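Local coordinates for protein enoyl-CoA hydratase (Mycobacterium smegmatis, PDB 3PE8) that probably catalyses the reversible addition of water to the double bond of enoyl-CoA thioesters, and carries a bound zinc ion, at residues G133-Q146 with T217-W231. Residues are numbered along the deposited sequence; the frame is centred on the assembly and turned at random.
Sequences GLMPTWGLSVRLPQ and TGGALWAEAEAARQW
Glu224 reaches from helix 217-231 to the start of helix 140-146, its carboxylate taking three hydrogen bonds there. Gly139 N meets Glu224 OE1 at 2.8 Å on the syn lone pair. Glu224 OE2 is gripped twice: by Ser141 N, nearly in line with the C-O bond, and by Ser141 OG on the anti side at 2.7 Å. The partial positive charge at this helix N-terminus probably favours the negative charge of Glu224. The indole NE1 of Trp231 bonds Gly133 O at 3.0 Å, from above the carbonyl plane. Water links Pro136 O to Glu224 O, and a second joins Arg143 NH2 to Thr217 OG1, which also bonds Asp213 O.

Apolar contacts lie on both sides of Glu224. Toward Trp231, Met135 lays CG over one face of the indole as a CH-pi contact, 3.9 Å from the five-membered ring's centroid; bends at chi2 and chi3 bring CE back to Ala227 CB, and Thr137 CG2 rests on Ala228 CB. Toward Thr217, Val142 sets CG2 3.5 Å from Ala220 CB.

The N-to-C axes of segments 140-146 and 217-231 make 133°. Glu109, a zinc ligand with His129, bonds Trp138 N and Leu140 N, so this crotonase-fold loop runs between the metal site and long helix 199-234.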
ATOM      1  N   GLY A 133      14.900 -16.106 -22.500  1.00 22.82           N
ATOM      2  CA  GLY A 133      14.037 -17.017 -21.736  1.00 22.43           C
ATOM      3  C   GLY A 133      14.279 -16.998 -20.253  1.00 21.69           C
ATOM      4  O   GLY A 133      14.245 -18.060 -19.599  1.00 21.77           O
ATOM      5  N   LEU A 134      14.552 -15.808 -19.709  1.00 20.42           N
ATOM      6  CA  LEU A 134      14.779 -15.625 -18.272  1.00 19.92           C
ATOM      7  C   LEU A 134      13.796 -14.572 -17.756  1.00 18.23           C
ATOM      8  O   LEU A 134      13.308 -13.726 -18.522  1.00 18.90           O
ATOM      9  CB  LEU A 134      16.224 -15.210 -17.981  1.00 20.78           C
ATOM     10  CG  LEU A 134      17.311 -16.222 -18.347  1.00 24.23           C
ATOM     11  CD1 LEU A 134      18.700 -15.652 -18.165  1.00 26.82           C
ATOM     12  CD2 LEU A 134      17.159 -17.536 -17.555  1.00 26.14           C
ATOM     13  N   MET A 135      13.439 -14.678 -16.486  1.00 16.44           N
ATOM     14  CA  MET A 135      12.698 -13.613 -15.805  1.00 15.39           C
ATOM     15  C   MET A 135      13.648 -12.774 -14.940  1.00 14.63           C
ATOM     16  O   MET A 135      14.581 -13.313 -14.345  1.00 15.09           O
ATOM     17  CB  MET A 135      11.593 -14.210 -14.942  1.00 16.32           C
ATOM     18  CG  MET A 135      10.476 -14.816 -15.740  1.00 15.27           C
ATOM     19  SD  MET A 135       9.445 -13.655 -16.626  1.00 16.77           S
ATOM     20  CE  MET A 135       8.464 -13.075 -15.218  1.00 20.89           C
ATOM     21  N   PRO A 136      13.382 -11.457 -14.815  1.00 12.38           N
ATOM     22  CA  PRO A 136      14.264 -10.579 -14.042  1.00 12.14           C
ATOM     23  C   PRO A 136      14.130 -10.813 -12.533  1.00 12.75           C
ATOM     24  O   PRO A 136      13.034 -11.079 -12.032  1.00 13.81           O
ATOM     25  CB  PRO A 136      13.763  -9.170 -14.417  1.00 11.73           C
ATOM     26  CG  PRO A 136      12.352  -9.361 -14.762  1.00 12.63           C
ATOM     27  CD  PRO A 136      12.270 -10.715 -15.420  1.00 11.81           C
ATOM     28  N   THR A 137      15.257 -10.745 -11.818  1.00 13.03           N
ATOM     29  CA  THR A 137      15.270 -10.875 -10.374  1.00 12.80           C
ATOM     30  C   THR A 137      16.012  -9.743  -9.670  1.00 12.94           C
ATOM     31  O   THR A 137      16.103  -9.729  -8.432  1.00 12.32           O
ATOM     32  CB  THR A 137      15.898 -12.236  -9.930  1.00 15.13           C
ATOM     33  OG1 THR A 137      17.276 -12.269 -10.276  1.00 16.77           O
ATOM     34  CG2 THR A 137      15.144 -13.407 -10.587  1.00 17.76           C
ATOM     35  N   TRP A 138      16.515  -8.766 -10.428  1.00 10.91           N
ATOM     36  CA  TRP A 138      17.220  -7.626  -9.852  1.00 10.72           C
ATOM     37  C   TRP A 138      16.467  -6.331 -10.109  1.00 10.46           C
ATOM     38  O   TRP A 138      17.056  -5.251 -10.235  1.00 10.77           O
ATOM     39  CB  TRP A 138      18.628  -7.496 -10.428  1.00 11.32           C
ATOM     40  CG  TRP A 138      19.670  -8.408  -9.862  1.00 13.72           C
ATOM     41  CD1 TRP A 138      19.502  -9.442  -8.981  1.00 17.19           C
ATOM     42  CD2 TRP A 138      21.077  -8.383 -10.177  1.00 14.93           C
ATOM     43  NE1 TRP A 138      20.718 -10.051  -8.713  1.00 19.07           N
ATOM     44  CE2 TRP A 138      21.692  -9.426  -9.451  1.00 17.51           C
ATOM     45  CE3 TRP A 138      21.868  -7.579 -11.015  1.00 15.94           C
ATOM     46  CZ2 TRP A 138      23.061  -9.677  -9.519  1.00 18.01           C
ATOM     47  CZ3 TRP A 138      23.217  -7.838 -11.092  1.00 16.77           C
ATOM     48  CH2 TRP A 138      23.802  -8.879 -10.354  1.00 17.34           C
ATOM     49  N   GLY A 139      15.158  -6.441 -10.145  1.00  9.81           N
ATOM     50  CA  GLY A 139      14.290  -5.279 -10.170  1.00  9.54           C
ATOM     51  C   GLY A 139      13.927  -4.659 -11.500  1.00  9.53           C
ATOM     52  O   GLY A 139      13.208  -3.643 -11.503  1.00 10.21           O
ATOM     53  N   LEU A 140      14.341  -5.256 -12.609  1.00  9.63           N
ATOM     54  CA  LEU A 140      14.022  -4.640 -13.896  1.00 10.30           C
ATOM     55  C   LEU A 140      12.526  -4.355 -14.035  1.00  9.40           C
ATOM     56  O   LEU A 140      12.122  -3.300 -14.524  1.00  9.46           O
ATOM     57  CB  LEU A 140      14.513  -5.490 -15.046  1.00  9.97           C
ATOM     58  CG  LEU A 140      14.528  -4.815 -16.424  1.00 15.78           C
ATOM     59  CD1 LEU A 140      15.667  -5.315 -17.240  1.00 20.97           C
ATOM     60  CD2 LEU A 140      13.148  -5.121 -17.071  1.00 19.11           C
ATOM     61  N   SER A 141      11.667  -5.307 -13.671  1.00 10.01           N
ATOM     62  CA  SER A 141      10.240  -5.165 -13.953  1.00  9.89           C
ATOM     63  C   SER A 141       9.539  -4.137 -13.048  1.00  9.48           C
ATOM     64  O   SER A 141       8.417  -3.705 -13.332  1.00  9.87           O
ATOM     65  CB  SER A 141       9.535  -6.525 -13.927  1.00 12.24           C
ATOM     66  OG  SER A 141       9.578  -7.156 -12.670  1.00 12.96           O
ATOM     67  N   VAL A 142      10.232  -3.728 -11.996  1.00  9.86           N
ATOM     68  CA  VAL A 142       9.763  -2.678 -11.105  1.00  9.65           C
ATOM     69  C   VAL A 142      10.382  -1.329 -11.488  1.00  9.01           C
ATOM     70  O   VAL A 142       9.675  -0.335 -11.665  1.00  8.98           O
ATOM     71  CB  VAL A 142      10.086  -3.002  -9.653  1.00 11.08           C
ATOM     72  CG1 VAL A 142       9.591  -1.890  -8.716  1.00 11.74           C
ATOM     73  CG2 VAL A 142       9.432  -4.383  -9.325  1.00 12.36           C
ATOM     74  N   ARG A 143      11.710  -1.314 -11.616  1.00  7.86           N
ATOM     75  CA  ARG A 143      12.403  -0.050 -11.816  1.00  7.85           C
ATOM     76  C   ARG A 143      12.377   0.476 -13.249  1.00  7.50           C
ATOM     77  O   ARG A 143      12.492   1.690 -13.438  1.00  8.19           O
ATOM     78  CB  ARG A 143      13.841  -0.118 -11.305  1.00  8.40           C
ATOM     79  CG  ARG A 143      13.953  -0.441  -9.828  1.00  8.34           C
ATOM     80  CD  ARG A 143      15.353  -0.174  -9.238  1.00  9.81           C
ATOM     81  NE  ARG A 143      15.297  -0.514  -7.826  1.00 10.66           N
ATOM     82  CZ  ARG A 143      15.553  -1.716  -7.309  1.00 10.98           C
ATOM     83  NH1 ARG A 143      16.056  -2.698  -8.051  1.00 10.44           N
ATOM     84  NH2 ARG A 143      15.317  -1.928  -6.010  1.00 13.63           N
ATOM     85  N   LEU A 144      12.262  -0.385 -14.241  1.00  7.42           N
ATOM     86  CA  LEU A 144      12.214   0.115 -15.638  1.00  7.16           C
ATOM     87  C   LEU A 144      10.958   0.933 -15.867  1.00  8.07           C
ATOM     88  O   LEU A 144      11.054   2.093 -16.269  1.00  8.84           O
ATOM     89  CB  LEU A 144      12.470  -0.977 -16.658  1.00  7.96           C
ATOM     90  CG  LEU A 144      12.652  -0.466 -18.084  1.00  6.99           C
ATOM     91  CD1 LEU A 144      13.849   0.495 -18.247  1.00  9.32           C
ATOM     92  CD2 LEU A 144      12.730  -1.657 -19.022  1.00  7.84           C
ATOM     93  N   PRO A 145       9.755   0.431 -15.517  1.00  8.60           N
ATOM     94  CA  PRO A 145       8.588   1.366 -15.664  1.00  8.87           C
ATOM     95  C   PRO A 145       8.690   2.614 -14.792  1.00 10.15           C
ATOM     96  O   PRO A 145       8.271   3.692 -15.195  1.00 10.32           O
ATOM     97  CB  PRO A 145       7.379   0.525 -15.262  1.00 10.15           C
ATOM     98  CG  PRO A 145       7.879  -0.843 -15.142  1.00 11.25           C
ATOM     99  CD  PRO A 145       9.339  -0.910 -15.082  1.00  8.45           C
ATOM    100  N   GLN A 146       9.253   2.470 -13.593  1.00  8.50           N
ATOM    101  CA  GLN A 146       9.458   3.597 -12.685  1.00  9.70           C
ATOM    102  C   GLN A 146      10.299   4.718 -13.311  1.00  8.92           C
ATOM    103  O   GLN A 146      10.018   5.917 -13.081  1.00 12.17           O
ATOM    104  CB  GLN A 146      10.106   3.106 -11.391  1.00  9.08           C
ATOM    105  CG  GLN A 146      10.372   4.129 -10.378  1.00 10.10           C
ATOM    106  CD  GLN A 146      11.151   3.617  -9.195  1.00 14.08           C
ATOM    107  OE1 GLN A 146      12.112   2.863  -9.351  1.00 12.71           O
ATOM    108  NE2 GLN A 146      10.727   4.012  -7.983  1.00 14.12           N
ATOM    109  N   THR A 217       8.081   0.290  -3.434  1.00 14.92           N
ATOM    110  CA  THR A 217       8.434  -0.746  -4.416  1.00 13.73           C
ATOM    111  C   THR A 217       8.470  -2.181  -3.868  1.00 12.73           C
ATOM    112  O   THR A 217       8.596  -3.132  -4.644  1.00 12.10           O
ATOM    113  CB  THR A 217       9.835  -0.462  -5.037  1.00 13.32           C
ATOM    114  OG1 THR A 217      10.835  -0.425  -4.011  1.00 14.30           O
ATOM    115  CG2 THR A 217       9.857   0.823  -5.887  1.00 15.92           C
ATOM    116  N   GLY A 218       8.416  -2.374  -2.554  1.00 13.07           N
ATOM    117  CA  GLY A 218       8.628  -3.705  -2.009  1.00 13.61           C
ATOM    118  C   GLY A 218       7.635  -4.742  -2.453  1.00 12.58           C
ATOM    119  O   GLY A 218       8.023  -5.877  -2.756  1.00 14.02           O
ATOM    120  N   GLY A 219       6.357  -4.382  -2.479  1.00 14.02           N
ATOM    121  CA  GLY A 219       5.310  -5.314  -2.956  1.00 13.40           C
ATOM    122  C   GLY A 219       5.576  -5.733  -4.384  1.00 12.07           C
ATOM    123  O   GLY A 219       5.370  -6.900  -4.773  1.00 12.93           O
ATOM    124  N   ALA A 220       5.983  -4.753  -5.182  1.00 11.55           N
ATOM    125  CA  ALA A 220       6.310  -5.060  -6.565  1.00 10.45           C
ATOM    126  C   ALA A 220       7.506  -5.969  -6.705  1.00 10.59           C
ATOM    127  O   ALA A 220       7.526  -6.863  -7.575  1.00 11.25           O
ATOM    128  CB  ALA A 220       6.569  -3.721  -7.336  1.00 10.60           C
ATOM    129  N   LEU A 221       8.539  -5.723  -5.892  1.00 10.31           N
ATOM    130  CA  LEU A 221       9.717  -6.570  -5.896  1.00 10.84           C
ATOM    131  C   LEU A 221       9.403  -8.008  -5.486  1.00 11.63           C
ATOM    132  O   LEU A 221       9.959  -8.951  -6.025  1.00 11.46           O
ATOM    133  CB  LEU A 221      10.823  -5.951  -5.036  1.00 11.63           C
ATOM    134  CG  LEU A 221      11.429  -4.691  -5.633  1.00 11.11           C
ATOM    135  CD1 LEU A 221      12.172  -3.888  -4.575  1.00 11.55           C
ATOM    136  CD2 LEU A 221      12.343  -5.009  -6.841  1.00 12.28           C
ATOM    137  N   TRP A 222       8.516  -8.179  -4.517  1.00 10.83           N
ATOM    138  CA  TRP A 222       8.042  -9.510  -4.156  1.00 11.85           C
ATOM    139  C   TRP A 222       7.338 -10.186  -5.322  1.00 12.14           C
ATOM    140  O   TRP A 222       7.608 -11.324  -5.623  1.00 12.29           O
ATOM    141  CB  TRP A 222       7.087  -9.429  -2.972  1.00 12.24           C
ATOM    142  CG  TRP A 222       6.622 -10.807  -2.493  1.00 12.34           C
ATOM    143  CD1 TRP A 222       5.379 -11.377  -2.668  1.00 14.82           C
ATOM    144  CD2 TRP A 222       7.428 -11.823  -1.852  1.00 12.81           C
ATOM    145  NE1 TRP A 222       5.350 -12.644  -2.124  1.00 16.23           N
ATOM    146  CE2 TRP A 222       6.597 -12.939  -1.633  1.00 13.12           C
ATOM    147  CE3 TRP A 222       8.760 -11.881  -1.409  1.00 15.42           C
ATOM    148  CZ2 TRP A 222       7.055 -14.096  -1.003  1.00 15.81           C
ATOM    149  CZ3 TRP A 222       9.211 -13.052  -0.774  1.00 15.46           C
ATOM    150  CH2 TRP A 222       8.353 -14.133  -0.585  1.00 17.03           C
ATOM    151  N   ALA A 223       6.440  -9.464  -5.992  1.00 11.75           N
ATOM    152  CA  ALA A 223       5.756  -9.984  -7.150  1.00 12.12           C
ATOM    153  C   ALA A 223       6.707 -10.408  -8.268  1.00 11.21           C
ATOM    154  O   ALA A 223       6.500 -11.451  -8.875  1.00 12.65           O
ATOM    155  CB  ALA A 223       4.737  -8.974  -7.670  1.00 12.21           C
ATOM    156  N   GLU A 224       7.746  -9.613  -8.498  1.00 10.93           N
ATOM    157  CA  GLU A 224       8.765  -9.933  -9.502  1.00 10.89           C
ATOM    158  C   GLU A 224       9.448 -11.276  -9.085  1.00 11.17           C
ATOM    159  O   GLU A 224       9.639 -12.180  -9.933  1.00 12.66           O
ATOM    160  CB  GLU A 224       9.811  -8.808  -9.598  1.00  9.93           C
ATOM    161  CG  GLU A 224      11.008  -9.182 -10.471  1.00 10.69           C
ATOM    162  CD  GLU A 224      12.063  -8.141 -10.538  1.00 12.71           C
ATOM    163  OE1 GLU A 224      12.966  -8.129  -9.677  1.00 11.87           O
ATOM    164  OE2 GLU A 224      11.973  -7.321 -11.485  1.00 12.82           O
ATOM    165  N   ALA A 225       9.808 -11.391  -7.812  1.00 12.89           N
ATOM    166  CA  ALA A 225      10.511 -12.572  -7.309  1.00 13.05           C
ATOM    167  C   ALA A 225       9.619 -13.805  -7.437  1.00 14.45           C
ATOM    168  O   ALA A 225      10.063 -14.860  -7.879  1.00 14.57           O
ATOM    169  CB  ALA A 225      10.982 -12.390  -5.843  1.00 14.08           C
ATOM    170  N   GLU A 226       8.357 -13.644  -7.081  1.00 14.76           N
ATOM    171  CA  GLU A 226       7.400 -14.741  -7.211  1.00 16.27           C
ATOM    172  C   GLU A 226       7.218 -15.172  -8.668  1.00 15.33           C
ATOM    173  O   GLU A 226       7.184 -16.378  -8.954  1.00 17.18           O
ATOM    174  CB  GLU A 226       6.097 -14.339  -6.581  1.00 17.53           C
ATOM    175  CG  GLU A 226       6.214 -14.241  -5.062  1.00 22.26           C
ATOM    176  CD  GLU A 226       6.283 -15.587  -4.404  1.00 26.17           C
ATOM    177  OE1 GLU A 226       5.182 -16.161  -4.212  1.00 32.09           O
ATOM    178  OE2 GLU A 226       7.409 -16.089  -4.110  1.00 28.44           O
ATOM    179  N   ALA A 227       7.126 -14.217  -9.588  1.00 14.09           N
ATOM    180  CA  ALA A 227       6.997 -14.555 -11.009  1.00 13.32           C
ATOM    181  C   ALA A 227       8.241 -15.303 -11.519  1.00 14.23           C
ATOM    182  O   ALA A 227       8.122 -16.231 -12.328  1.00 15.13           O
ATOM    183  CB  ALA A 227       6.732 -13.307 -11.849  1.00 13.22           C
ATOM    184  N   ALA A 228       9.436 -14.913 -11.048  1.00 13.71           N
ATOM    185  CA  ALA A 228      10.673 -15.601 -11.426  1.00 15.23           C
ATOM    186  C   ALA A 228      10.676 -17.045 -10.903  1.00 16.93           C
ATOM    187  O   ALA A 228      11.021 -17.975 -11.635  1.00 18.15           O
ATOM    188  CB  ALA A 228      11.902 -14.827 -10.926  1.00 15.49           C
ATOM    189  N   ARG A 229      10.270 -17.231  -9.654  1.00 21.39           N
ATOM    190  CA  ARG A 229      10.224 -18.566  -9.088  1.00 24.68           C
ATOM    191  C   ARG A 229       9.245 -19.459  -9.848  1.00 24.16           C
ATOM    192  O   ARG A 229       9.535 -20.634 -10.111  1.00 27.88           O
ATOM    193  CB  ARG A 229       9.904 -18.503  -7.600  1.00 27.57           C
ATOM    194  CG  ARG A 229      11.097 -17.968  -6.801  1.00 32.25           C
ATOM    195  CD  ARG A 229      10.932 -18.095  -5.307  1.00 38.10           C
ATOM    196  NE  ARG A 229      10.146 -16.998  -4.732  1.00 36.93           N
ATOM    197  CZ  ARG A 229      10.649 -15.898  -4.181  1.00 35.40           C
ATOM    198  NH1 ARG A 229       9.821 -14.991  -3.695  1.00 35.72           N
ATOM    199  NH2 ARG A 229      11.961 -15.681  -4.124  1.00 40.09           N
ATOM    200  N   GLN A 230       8.107 -18.893 -10.221  1.00 22.31           N
ATOM    201  CA  GLN A 230       7.082 -19.653 -10.944  1.00 25.94           C
ATOM    202  C   GLN A 230       7.600 -20.043 -12.334  1.00 23.68           C
ATOM    203  O   GLN A 230       7.302 -21.130 -12.804  1.00 27.99           O
ATOM    204  CB  GLN A 230       5.776 -18.857 -11.068  1.00 27.67           C
ATOM    205  N   TRP A 231       8.340 -19.135 -12.975  1.00 20.88           N
ATOM    206  CA  TRP A 231       9.011 -19.411 -14.266  1.00 20.72           C
ATOM    207  C   TRP A 231      10.030 -20.546 -14.182  1.00 24.26           C
ATOM    208  O   TRP A 231      10.037 -21.481 -15.022  1.00 27.09           O
ATOM    209  CB  TRP A 231       9.693 -18.127 -14.778  1.00 19.01           C
ATOM    210  CG  TRP A 231      10.465 -18.310 -16.070  1.00 18.81           C
ATOM    211  CD1 TRP A 231      11.828 -18.407 -16.216  1.00 22.51           C
ATOM    212  CD2 TRP A 231       9.924 -18.367 -17.390  1.00 18.94           C
ATOM    213  NE1 TRP A 231      12.160 -18.547 -17.551  1.00 23.09           N
ATOM    214  CE2 TRP A 231      11.007 -18.521 -18.286  1.00 20.93           C
ATOM    215  CE3 TRP A 231       8.622 -18.299 -17.911  1.00 19.63           C
ATOM    216  CZ2 TRP A 231      10.832 -18.591 -19.657  1.00 23.25           C
ATOM    217  CZ3 TRP A 231       8.453 -18.398 -19.260  1.00 22.90           C
ATOM    218  CH2 TRP A 231       9.551 -18.535 -20.127  1.00 24.11           C
TER
HETATM  219  O   HOH W   1      10.430 -11.764 -12.610  1.00  7.53           O
HETATM  220  O   HOH W   2      13.537  -0.033  -4.463  1.00 15.86           O